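Local atomic coordinates of short chain dehydrogenase (A0QTM2 homolog) (Mycobacterium thermoresistibile, PDB entry 3SC4), a protein that probably catalyses NAD(P)(H)-dependent oxidation or reduction, as a member of the short-chain dehydrogenase/reductase family whose own substrate is not established. Residues B[46-51]-B[206-211]; B[95-100]-B[129-134]; B[101-106]-B[118-123]; B[122-127]-B[167-172]. All coordinates share one frame; numbering follows the deposited sequence.

Contact 1: residues B[46-51]-B[206-211]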
loop_
_atom_site.group_PDB
_atom_site.type_symbol
_atom_site.label_atom_id
_atom_site.label_comp_id
_atom_site.label_asym_id
_atom_site.label_seq_id
_atom_site.Cartn_x
_atom_site.Cartn_y
_atom_site.Cartn_z
ATOM N N HIS B 46 12.219 17.042 21.737
ATOM C CA HIS B 46 12.323 15.681 22.233
ATOM C C HIS B 46 13.632 15.560 22.994
ATOM O O HIS B 46 14.600 16.160 22.617
ATOM C CB HIS B 46 12.312 14.671 21.076
ATOM C CG HIS B 46 12.062 13.265 21.519
ATOM N ND1 HIS B 46 13.079 12.413 21.906
ATOM C CD2 HIS B 46 10.903 12.580 21.695
ATOM C CE1 HIS B 46 12.555 11.259 22.286
ATOM N NE2 HIS B 46 11.238 11.336 22.176
ATOM N N PRO B 47 13.670 14.760 24.058
ATOM C CA PRO B 47 14.923 14.696 24.832
ATOM C C PRO B 47 16.129 14.071 24.109
ATOM O O PRO B 47 17.277 14.315 24.508
ATOM C CB PRO B 47 14.545 13.870 26.066
ATOM C CG PRO B 47 13.188 13.271 25.784
ATOM C CD PRO B 47 12.535 14.103 24.740
ATOM N N LYS B 48 15.873 13.281 23.072
ATOM C CA LYS B 48 16.923 12.526 22.398
ATOM C C LYS B 48 17.091 12.854 20.901
ATOM O O LYS B 48 18.194 12.814 20.380
ATOM C CB LYS B 48 16.670 11.032 22.606
ATOM C CG LYS B 48 16.945 10.583 24.034
ATOM C CD LYS B 48 16.744 9.083 24.225
ATOM C CE LYS B 48 17.509 8.560 25.459
ATOM N NZ LYS B 48 19.006 8.819 25.309
ATOM N N LEU B 49 16.005 13.174 20.220
ATOM C CA LEU B 49 16.054 13.647 18.836
ATOM C C LEU B 49 16.257 15.179 18.744
ATOM O O LEU B 49 15.475 15.947 19.314
ATOM C CB LEU B 49 14.738 13.281 18.146
ATOM C CG LEU B 49 14.304 11.826 18.326
ATOM C CD1 LEU B 49 13.029 11.614 17.574
ATOM C CD2 LEU B 49 15.405 10.831 17.864
ATOM N N PRO B 50 17.280 15.635 18.009
ATOM C CA PRO B 50 17.541 17.075 17.970
ATOM C C PRO B 50 16.485 17.800 17.176
ATOM O O PRO B 50 15.855 17.187 16.331
ATOM C CB PRO B 50 18.850 17.165 17.195
ATOM C CG PRO B 50 18.791 16.025 16.274
ATOM C CD PRO B 50 18.125 14.915 17.042
ATOM N N GLY B 51 16.308 19.087 17.441
ATOM C CA GLY B 51 15.515 19.954 16.600
ATOM C C GLY B 51 14.041 20.011 16.928
ATOM O O GLY B 51 13.501 19.119 17.558
ATOM N N GLN B 206 23.664 9.708 16.226
ATOM C CA GLN B 206 24.712 9.956 17.208
ATOM C C GLN B 206 24.126 10.069 18.621
ATOM O O GLN B 206 24.597 9.459 19.570
ATOM C CB GLN B 206 25.470 11.251 16.882
ATOM C CG GLN B 206 26.147 11.343 15.495
ATOM C CD GLN B 206 27.225 10.283 15.276
ATOM O OE1 GLN B 206 27.062 9.376 14.448
ATOM N NE2 GLN B 206 28.326 10.386 16.026
ATOM N N ASN B 207 23.089 10.870 18.736
ATOM C CA ASN B 207 22.432 11.083 20.003
ATOM C C ASN B 207 22.016 9.760 20.654
ATOM O O ASN B 207 22.302 9.532 21.830
ATOM C CB ASN B 207 21.209 11.989 19.802
ATOM C CG ASN B 207 21.567 13.478 19.704
ATOM O OD1 ASN B 207 22.738 13.847 19.646
ATOM N ND2 ASN B 207 20.541 14.336 19.685
ATOM N N LEU B 208 21.356 8.891 19.885
ATOM C CA LEU B 208 20.877 7.614 20.395
ATOM C C LEU B 208 21.990 6.607 20.658
ATOM O O LEU B 208 21.886 5.818 21.590
ATOM C CB LEU B 208 19.841 7.021 19.443
ATOM C CG LEU B 208 18.510 7.779 19.435
ATOM C CD1 LEU B 208 17.717 7.328 18.239
ATOM C CD2 LEU B 208 17.701 7.556 20.681
ATOM N N LEU B 209 23.045 6.619 19.839
ATOM C CA LEU B 209 24.257 5.831 20.130
ATOM C C LEU B 209 24.988 6.360 21.367
ATOM O O LEU B 209 25.633 5.603 22.078
ATOM C CB LEU B 209 25.223 5.842 18.938
ATOM C CG LEU B 209 25.282 4.600 18.054
ATOM C CD1 LEU B 209 26.365 4.787 16.983
ATOM C CD2 LEU B 209 25.555 3.341 18.893
ATOM N N GLY B 210 24.882 7.667 21.601
ATOM C CA GLY B 210 25.479 8.316 22.760
ATOM C C GLY B 210 26.938 8.709 22.591
ATOM O O GLY B 210 27.648 8.919 23.589
ATOM N N GLY B 211 27.393 8.824 21.341
ATOM C CA GLY B 211 28.799 9.151 21.061
ATOM C C GLY B 211 28.992 10.063 19.866
ATOM O O GLY B 211 28.031 10.400 19.157
#

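Contact 2: residues B[95-100]-B[129-134]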
loop_
_atom_site.group_PDB
_atom_site.type_symbol
_atom_site.label_atom_id
_atom_site.label_comp_id
_atom_site.label_asym_id
_atom_site.label_seq_id
_atom_site.Cartn_x
_atom_site.Cartn_y
_atom_site.Cartn_z
ATOM N N ASP B 95 4.955 25.361 -5.152
ATOM C CA ASP B 95 5.748 24.852 -6.252
ATOM C C ASP B 95 6.205 23.429 -6.022
ATOM O O ASP B 95 6.282 22.656 -6.972
ATOM C CB ASP B 95 6.977 25.739 -6.431
ATOM C CG ASP B 95 6.621 27.098 -6.973
ATOM O OD1 ASP B 95 6.147 27.132 -8.132
ATOM O OD2 ASP B 95 6.795 28.115 -6.245
ATOM N N ILE B 96 6.540 23.120 -4.763
ATOM C CA ILE B 96 7.160 21.881 -4.388
ATOM C C ILE B 96 6.464 21.281 -3.147
ATOM O O ILE B 96 6.244 21.963 -2.148
ATOM C CB ILE B 96 8.641 22.105 -4.078
ATOM C CG1 ILE B 96 9.330 22.738 -5.278
ATOM C CG2 ILE B 96 9.342 20.758 -3.674
ATOM C CD1 ILE B 96 10.676 23.289 -4.944
ATOM N N CYS B 97 6.080 20.011 -3.259
ATOM C CA CYS B 97 5.538 19.248 -2.161
ATOM C C CYS B 97 6.478 18.076 -1.914
ATOM O O CYS B 97 6.664 17.246 -2.801
ATOM C CB CYS B 97 4.166 18.721 -2.537
ATOM S SG CYS B 97 3.434 17.656 -1.271
ATOM N N VAL B 98 7.112 18.037 -0.749
ATOM C CA VAL B 98 7.971 16.917 -0.400
ATOM C C VAL B 98 7.321 16.115 0.706
ATOM O O VAL B 98 7.083 16.626 1.772
ATOM C CB VAL B 98 9.351 17.365 0.073
ATOM C CG1 VAL B 98 10.123 16.171 0.601
ATOM C CG2 VAL B 98 10.101 18.046 -1.058
ATOM N N ASN B 99 7.040 14.849 0.429
ATOM C CA ASN B 99 6.513 13.925 1.423
ATOM C C ASN B 99 7.658 13.176 2.074
ATOM O O ASN B 99 8.164 12.188 1.528
ATOM C CB ASN B 99 5.528 12.936 0.787
ATOM C CG ASN B 99 4.308 13.622 0.229
ATOM O OD1 ASN B 99 3.552 14.233 0.965
ATOM N ND2 ASN B 99 4.116 13.529 -1.073
ATOM N N ASN B 100 8.071 13.681 3.236
ATOM C CA ASN B 100 9.194 13.112 3.995
ATOM C C ASN B 100 8.796 12.507 5.352
ATOM O O ASN B 100 9.502 11.684 5.850
ATOM C CB ASN B 100 10.292 14.179 4.160
ATOM C CG ASN B 100 11.323 13.828 5.263
ATOM O OD1 ASN B 100 12.068 12.843 5.146
ATOM N ND2 ASN B 100 11.343 14.634 6.343
ATOM N N TYR B 129 -0.892 10.723 0.883
ATOM C CA TYR B 129 -2.104 10.963 0.124
ATOM C C TYR B 129 -2.713 12.329 0.522
ATOM O O TYR B 129 -2.935 13.190 -0.328
ATOM C CB TYR B 129 -3.094 9.820 0.365
ATOM C CG TYR B 129 -4.365 9.905 -0.457
ATOM C CD1 TYR B 129 -4.415 9.389 -1.740
ATOM C CD2 TYR B 129 -5.512 10.492 0.049
ATOM C CE1 TYR B 129 -5.571 9.452 -2.486
ATOM C CE2 TYR B 129 -6.674 10.580 -0.713
ATOM C CZ TYR B 129 -6.685 10.050 -1.977
ATOM O OH TYR B 129 -7.803 10.116 -2.753
ATOM N N ALA B 130 -2.955 12.529 1.817
ATOM C CA ALA B 130 -3.613 13.760 2.306
ATOM C C ALA B 130 -2.791 15.027 1.994
ATOM O O ALA B 130 -3.308 16.009 1.469
ATOM C CB ALA B 130 -3.889 13.650 3.810
ATOM N N VAL B 131 -1.504 14.984 2.302
ATOM C CA VAL B 131 -0.630 16.109 2.013
ATOM C C VAL B 131 -0.602 16.415 0.506
ATOM O O VAL B 131 -0.746 17.584 0.122
ATOM C CB VAL B 131 0.809 15.846 2.532
ATOM C CG1 VAL B 131 1.827 16.755 1.858
ATOM C CG2 VAL B 131 0.863 16.002 4.053
ATOM N N SER B 132 -0.425 15.379 -0.330
ATOM C CA SER B 132 -0.337 15.572 -1.770
ATOM C C SER B 132 -1.650 16.097 -2.316
ATOM O O SER B 132 -1.660 17.025 -3.085
ATOM C CB SER B 132 0.061 14.281 -2.510
ATOM O OG SER B 132 1.372 13.811 -2.160
ATOM N N GLN B 133 -2.765 15.516 -1.893
ATOM C CA GLN B 133 -4.070 15.923 -2.359
ATOM C C GLN B 133 -4.325 17.366 -2.034
ATOM O O GLN B 133 -4.885 18.129 -2.842
ATOM C CB GLN B 133 -5.152 15.083 -1.693
ATOM C CG GLN B 133 -6.592 15.447 -2.078
ATOM C CD GLN B 133 -7.590 14.682 -1.228
ATOM O OE1 GLN B 133 -7.676 14.898 -0.019
ATOM N NE2 GLN B 133 -8.328 13.763 -1.847
ATOM N N SER B 134 -3.949 17.747 -0.830
ATOM C CA SER B 134 -4.265 19.083 -0.380
ATOM C C SER B 134 -3.388 20.116 -1.099
ATOM O O SER B 134 -3.845 21.227 -1.375
ATOM C CB SER B 134 -4.142 19.167 1.135
ATOM O OG SER B 134 -4.317 20.486 1.563
#

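Contact 3: residues B[101-106]-B[118-123]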
loop_
_atom_site.group_PDB
_atom_site.type_symbol
_atom_site.label_atom_id
_atom_site.label_comp_id
_atom_site.label_asym_id
_atom_site.label_seq_id
_atom_site.Cartn_x
_atom_site.Cartn_y
_atom_site.Cartn_z
ATOM N N ALA B 101 7.674 12.886 5.933
ATOM C CA ALA B 101 7.258 12.327 7.225
ATOM C C ALA B 101 7.287 10.810 7.158
ATOM O O ALA B 101 6.851 10.218 6.172
ATOM C CB ALA B 101 5.886 12.798 7.596
ATOM N N SER B 102 7.813 10.180 8.202
ATOM C CA SER B 102 8.005 8.754 8.165
ATOM C C SER B 102 7.825 8.100 9.503
ATOM O O SER B 102 7.688 8.748 10.519
ATOM C CB SER B 102 9.380 8.425 7.589
ATOM O OG SER B 102 10.395 8.787 8.496
ATOM N N ALA B 103 7.760 6.789 9.467
ATOM C CA ALA B 103 7.608 6.000 10.659
ATOM C C ALA B 103 8.176 4.620 10.334
ATOM O O ALA B 103 7.985 4.106 9.236
ATOM C CB ALA B 103 6.157 5.912 11.057
ATOM N N ILE B 104 8.872 4.035 11.292
ATOM C CA ILE B 104 9.598 2.807 11.049
ATOM C C ILE B 104 9.464 1.821 12.218
ATOM O O ILE B 104 9.452 2.213 13.365
ATOM C CB ILE B 104 11.065 3.111 10.763
ATOM C CG1 ILE B 104 11.775 1.841 10.283
ATOM C CG2 ILE B 104 11.718 3.726 11.997
ATOM C CD1 ILE B 104 13.061 2.100 9.384
ATOM N N ASN B 105 9.276 0.553 11.872
ATOM C CA ASN B 105 9.367 -0.578 12.770
ATOM C C ASN B 105 9.654 -1.751 11.826
ATOM O O ASN B 105 8.996 -1.866 10.794
ATOM C CB ASN B 105 8.080 -0.787 13.551
ATOM C CG ASN B 105 8.099 -2.043 14.423
ATOM O OD1 ASN B 105 8.648 -3.072 14.049
ATOM N ND2 ASN B 105 7.454 -1.965 15.566
ATOM N N LEU B 106 10.640 -2.583 12.166
ATOM C CA LEU B 106 11.144 -3.574 11.216
ATOM C C LEU B 106 10.707 -4.978 11.626
ATOM O O LEU B 106 11.277 -5.981 11.170
ATOM C CB LEU B 106 12.683 -3.486 11.088
ATOM C CG LEU B 106 13.238 -2.105 10.671
ATOM C CD1 LEU B 106 14.761 -2.139 10.514
ATOM C CD2 LEU B 106 12.624 -1.636 9.367
ATOM N N ASP B 118 -0.923 1.231 12.307
ATOM C CA ASP B 118 -1.687 2.441 11.985
ATOM C C ASP B 118 -0.828 3.683 12.015
ATOM O O ASP B 118 -1.023 4.619 11.252
ATOM C CB ASP B 118 -2.848 2.644 12.946
ATOM C CG ASP B 118 -3.910 1.622 12.779
ATOM O OD1 ASP B 118 -3.928 0.938 11.742
ATOM O OD2 ASP B 118 -4.731 1.486 13.699
ATOM N N LEU B 119 0.156 3.706 12.868
ATOM C CA LEU B 119 0.988 4.864 12.895
ATOM C C LEU B 119 1.812 4.914 11.601
ATOM O O LEU B 119 1.966 5.986 10.977
ATOM C CB LEU B 119 1.787 4.841 14.183
ATOM C CG LEU B 119 2.815 5.916 14.375
ATOM C CD1 LEU B 119 3.113 6.073 15.874
ATOM C CD2 LEU B 119 4.005 5.459 13.579
ATOM N N MET B 120 2.278 3.757 11.141
ATOM C CA MET B 120 3.046 3.703 9.890
ATOM C C MET B 120 2.185 3.998 8.634
ATOM O O MET B 120 2.572 4.771 7.767
ATOM C CB MET B 120 3.725 2.324 9.740
ATOM C CG MET B 120 4.813 2.049 10.766
ATOM S SD MET B 120 5.911 0.661 10.395
ATOM C CE MET B 120 5.043 -0.517 11.357
ATOM N N ASN B 121 1.053 3.311 8.529
ATOM C CA ASN B 121 0.123 3.481 7.439
ATOM C C ASN B 121 -0.386 4.925 7.499
ATOM O O ASN B 121 -0.424 5.633 6.474
ATOM C CB ASN B 121 -0.995 2.458 7.599
ATOM C CG ASN B 121 -2.069 2.519 6.492
ATOM O OD1 ASN B 121 -1.866 2.035 5.359
ATOM N ND2 ASN B 121 -3.247 3.017 6.856
ATOM N N GLY B 122 -0.703 5.396 8.709
ATOM C CA GLY B 122 -1.280 6.731 8.877
ATOM C C GLY B 122 -0.381 7.828 8.370
ATOM O O GLY B 122 -0.786 8.659 7.562
ATOM N N ILE B 123 0.854 7.827 8.837
ATOM C CA ILE B 123 1.745 8.903 8.506
ATOM C C ILE B 123 2.223 8.801 7.055
ATOM O O ILE B 123 2.337 9.808 6.370
ATOM C CB ILE B 123 2.948 8.932 9.457
ATOM C CG1 ILE B 123 2.480 9.327 10.867
ATOM C CG2 ILE B 123 3.944 9.916 8.968
ATOM C CD1 ILE B 123 3.560 9.227 11.961
HETATM O O HOH W 1 4.441 11.340 4.441
#

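Contact 4: residues B[122-127]-B[167-172]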
loop_
_atom_site.group_PDB
_atom_site.type_symbol
_atom_site.label_atom_id
_atom_site.label_comp_id
_atom_site.label_asym_id
_atom_site.label_seq_id
_atom_site.Cartn_x
_atom_site.Cartn_y
_atom_site.Cartn_z
ATOM N N GLY B 122 -0.703 5.396 8.709
ATOM C CA GLY B 122 -1.280 6.731 8.877
ATOM C C GLY B 122 -0.381 7.828 8.370
ATOM O O GLY B 122 -0.786 8.659 7.562
ATOM N N ILE B 123 0.854 7.827 8.837
ATOM C CA ILE B 123 1.745 8.903 8.506
ATOM C C ILE B 123 2.223 8.801 7.055
ATOM O O ILE B 123 2.337 9.808 6.370
ATOM C CB ILE B 123 2.948 8.932 9.457
ATOM C CG1 ILE B 123 2.480 9.327 10.867
ATOM C CG2 ILE B 123 3.944 9.916 8.968
ATOM C CD1 ILE B 123 3.560 9.227 11.961
ATOM N N GLN B 124 2.484 7.599 6.576
ATOM C CA GLN B 124 3.165 7.442 5.290
ATOM C C GLN B 124 2.248 7.242 4.080
ATOM O O GLN B 124 2.451 7.876 3.034
ATOM C CB GLN B 124 4.223 6.320 5.371
ATOM C CG GLN B 124 5.475 6.797 6.086
ATOM C CD GLN B 124 6.368 5.708 6.686
ATOM O OE1 GLN B 124 7.603 5.866 6.708
ATOM N NE2 GLN B 124 5.764 4.644 7.217
ATOM N N VAL B 125 1.275 6.350 4.194
ATOM C CA VAL B 125 0.411 6.044 3.062
ATOM C C VAL B 125 -0.707 7.053 3.063
ATOM O O VAL B 125 -0.856 7.804 2.128
ATOM C CB VAL B 125 -0.167 4.653 3.143
ATOM C CG1 VAL B 125 -0.970 4.362 1.900
ATOM C CG2 VAL B 125 0.962 3.623 3.358
ATOM N N ARG B 126 -1.453 7.104 4.148
ATOM C CA ARG B 126 -2.523 8.072 4.282
ATOM C C ARG B 126 -1.967 9.500 4.267
ATOM O O ARG B 126 -2.490 10.372 3.575
ATOM C CB ARG B 126 -3.299 7.799 5.557
ATOM C CG ARG B 126 -4.586 8.594 5.657
ATOM C CD ARG B 126 -5.381 8.210 6.891
ATOM N NE ARG B 126 -6.623 8.971 7.066
ATOM C CZ ARG B 126 -6.748 10.082 7.790
ATOM N NH1 ARG B 126 -5.687 10.632 8.368
ATOM N NH2 ARG B 126 -7.945 10.673 7.923
ATOM N N GLY B 127 -0.896 9.728 5.013
ATOM C CA GLY B 127 -0.285 11.043 5.075
ATOM C C GLY B 127 0.206 11.562 3.733
ATOM O O GLY B 127 -0.031 12.733 3.381
ATOM N N MET B 167 7.272 -2.488 4.785
ATOM C CA MET B 167 7.260 -2.587 3.326
ATOM C C MET B 167 5.932 -2.097 2.789
ATOM O O MET B 167 5.889 -1.381 1.797
ATOM C CB MET B 167 7.501 -4.009 2.883
ATOM C CG MET B 167 7.384 -4.227 1.399
ATOM S SD MET B 167 5.687 -4.625 0.871
ATOM C CE MET B 167 5.385 -6.188 1.732
ATOM N N MET B 168 4.841 -2.476 3.441
ATOM C CA MET B 168 3.512 -2.008 2.997
ATOM C C MET B 168 3.417 -0.475 2.994
ATOM O O MET B 168 2.849 0.129 2.071
ATOM C CB MET B 168 2.389 -2.579 3.891
ATOM C CG MET B 168 2.064 -3.998 3.571
ATOM S SD MET B 168 0.936 -4.709 4.775
ATOM C CE MET B 168 -0.546 -3.730 4.451
ATOM N N ALA B 169 3.904 0.125 4.068
ATOM C CA ALA B 169 3.836 1.554 4.241
ATOM C C ALA B 169 4.734 2.231 3.213
ATOM O O ALA B 169 4.291 3.150 2.512
ATOM C CB ALA B 169 4.216 1.955 5.677
ATOM N N LYS B 170 5.974 1.774 3.081
ATOM C CA LYS B 170 6.887 2.451 2.163
ATOM C C LYS B 170 6.464 2.235 0.722
ATOM O O LYS B 170 6.485 3.175 -0.047
ATOM C CB LYS B 170 8.360 2.036 2.350
ATOM C CG LYS B 170 9.003 2.406 3.702
ATOM C CD LYS B 170 8.800 3.858 4.151
ATOM C CE LYS B 170 9.481 4.880 3.239
ATOM N NZ LYS B 170 9.504 6.261 3.901
ATOM N N TYR B 171 6.106 1.019 0.335
ATOM C CA TYR B 171 5.627 0.791 -1.020
ATOM C C TYR B 171 4.323 1.562 -1.296
ATOM O O TYR B 171 4.091 2.052 -2.410
ATOM C CB TYR B 171 5.400 -0.707 -1.265
ATOM C CG TYR B 171 6.652 -1.539 -1.582
ATOM C CD1 TYR B 171 7.927 -1.097 -1.282
ATOM C CD2 TYR B 171 6.528 -2.793 -2.134
ATOM C CE1 TYR B 171 9.054 -1.897 -1.558
ATOM C CE2 TYR B 171 7.618 -3.573 -2.407
ATOM C CZ TYR B 171 8.884 -3.129 -2.116
ATOM O OH TYR B 171 9.965 -3.937 -2.409
ATOM N N GLY B 172 3.464 1.655 -0.282
ATOM C CA GLY B 172 2.229 2.430 -0.377
ATOM C C GLY B 172 2.473 3.886 -0.721
ATOM O O GLY B 172 1.774 4.444 -1.561
#

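Contact 1: residues B[46-51]-B[206-211]
Asn207 and Lys48 make the one hydrogen bond between loop 46-51 and the last turn of helix 203-209 and what follows it. Asn207 ND2 donates to Lys48 O over 2.9 Å, with an N-H...O angle of 154°. The carbonyl oxygen lies close to the amide plane of Asn207, whereas the donor stands 35° from the carbonyl plane of Lys48. With CG turned beside the backbone N (chi1 -80°), the asparagine amide faces the loop, ND2 of Asn207 lying 3.6 Å from Pro50 CD.

Apolar contacts flank this bond. The aliphatic part of Lys48 passes Leu208 at roughly a right angle, with Lys48 CD 4.0 Å from Leu208 CD2. The other branch of that leucine is turned to Leu49, where CD1 of Leu208 meets CD2 of Leu49 at 4.2 Å. Leu49 also packs on Ala204, and Pro50 on Ala203 and Ala204, earlier in that helix.

Hydrogen bonds within the loop shape it. His46 ND1 accepts the backbone N of Lys48 at 3.1 Å and, weakly, that of Leu49, which folds the chain around the imidazole. Farther along, Gly51 O bonds to Arg19, in the glycine-rich loop that binds the coenzyme in this family.

In relatives such a helix may move over the substrate site. Here, one hydrogen bond from a side-chain amide and thin hydrocarbon contacts make the 46-51/206-211 part of the attachment slight and exposed.

Contact 2: residues B[95-100]-B[129-134]
Cys97 turns SG opposite its backbone N (chi1 176°), while Asn99 swings CG beside its own N (chi1 -64°); from alternate positions on strand 96-99 the two side chains thus reach the same helix, meeting Val131 and Ser132. The thiol lies against one branch of the valine, SG of Cys97 being 3.6 Å from CG1 of Val131. The same methyl is 3.2 Å from Asn99 OD1, so both the sulfur and the amide oxygen rest on this one methyl. Asn99 and Val131 lie alongside one another, pointing opposite ways, rather than meeting end on.

The amide nitrogen takes the polar role. Asn99 ND2 donates to Ser132 OG at 3.0 Å, in a bond bent to 148° at the hydrogen and with the hydroxyl tilted from the amide plane. Ser132 OG also bonds to Thr128 O one turn earlier in the helix, so the hydroxyl gives its proton to that carbonyl and receives the amide N-H. Because ND2 of Asn99 bonds as well to Thr149 OG1 on strand 146-149, this buried amide is fixed between helix and sheet.

The opposite flank of the helix belongs to the dimer: Tyr129 stacks on Phe117 of the second subunit. Strand and helix run antiparallel with axes 9.0 Å apart, and strand 146-149 follows beside strand 96-99 in the parallel sheet. Strand 96-99, helix 114-135 and strand 146-149 together form a beta-alpha-beta crossover of the Rossmann fold.

Contact 3: residues B[101-106]-B[118-123]
Ala103 presses its methyl into the surface of helix 114-135, where CB lies 3.3 Å from Leu119 CD2, a tight approach, and 4.0 Å from Met120 CA. The tip of Ile123 adds a looser contact from the next turn. On one side of this centre, Ala101 CB rests on the short branch of Ile123, meeting CG2 at 3.7 Å. On the other, chi1 and a near-extended chi2 (-165°) carry SD of Met120 out along the loop to 3.7 Å from the backbone N of Asn105, and the bend at chi3 (-96°) turns CE onto that residue's CB at 3.8 Å.

No direct hydrogen bond joins the two segments. A water does so instead, donating to Ala101 O and Ile123 O, each at 3.2 Å.

Farther out, Ala103 N bonds to OE1 of Gln124, one residue past the helix segment. Ala101 N bonds to Ser15 OG, which ties the start of the loop to the glycine-rich region, and Asn105 OD1 bonds to Gly107 N. Pro165 and Ala169 of helix 164-183 pack on Met120, and on the dimer face Asp118 forms a salt bridge with Arg126 of the second subunit.

Asn99 to Ser102 read Asn-Asn-Ala-Ser, corresponding to the family's NNAG motif. Between the two segments, methyl and thioether contacts and one water hold the loop leaving it; the direct polar tie comes from Gln124.

Contact 4: residues B[122-127]-B[167-172]
Gln124 and Lys170 reach across the same groove from two helices, their side chains crossing at a slant. The glutamine is extended beyond CG, whereas the lysine folds back through chi2 -49° and chi3 -65°, and that double bend carries a chain that starts away from helix 114-135 round to the amide. Lys170 CD lies 3.5 Å from Gln124 OE1, and NZ makes only a weak hydrogen bond to the same oxygen at 3.4 Å. The stronger partners are elsewhere: OE1 of Gln124 accepts from Ala103 N, and NZ of Lys170 bonds to Leu150 O. The other end of the amide is held by Met120 O, leaving NE2 of Gln124 resting on the methyl of Ala169, 3.5 Å from CB.

One residue on, Val125 points a single branch into the partner helix. Its CG2 sits 3.5 Å from Ala169 O and meets Gly172 CA at 4.1 Å. With no side chain at Gly172, the backbones come close there, the CA atoms of Val125 and Gly172 being 5.3 Å apart.

Helix 114-135 widens to a pi-type turn here, with a weak bond from Gly127 N to Gly122 O. Lys170 is the lysine of the family's Y-x-x-x-K motif with Tyr166, and Gln124 probably occupies the position of the asparagine that completes the classical tetrad.

Helix 114-135 comes after strand 96-99 and helix 164-183 after strand 146-149 in the chain; their segments cross at 36°. Val125 and Met168 also pack on their counterparts in the second subunit, so this helix pair forms part of the dimer interface, as is usual in the family.

Contacts 2 and 4 are core contacts and contacts 1 and 3 lie at the surface. Three of them share helix 114-135: contact 2 ties its C-terminal part to the sheet, contact 4 its middle to the neighbouring helix, and contact 3 its earlier turns to the loop leaving strand 96-99. Contacts 3 and 4 share Gly122 and Ile123, and their centres are 7 Å apart. Contact 1 stands alone, about 9 Å or more from the others at the nearest atoms. Buried amides with several partners mark contacts 2 and 4, whereas contact 3 uses hydrocarbon, sulfur and a water, and contact 1 one hydrogen bond from an exposed side-chain amide.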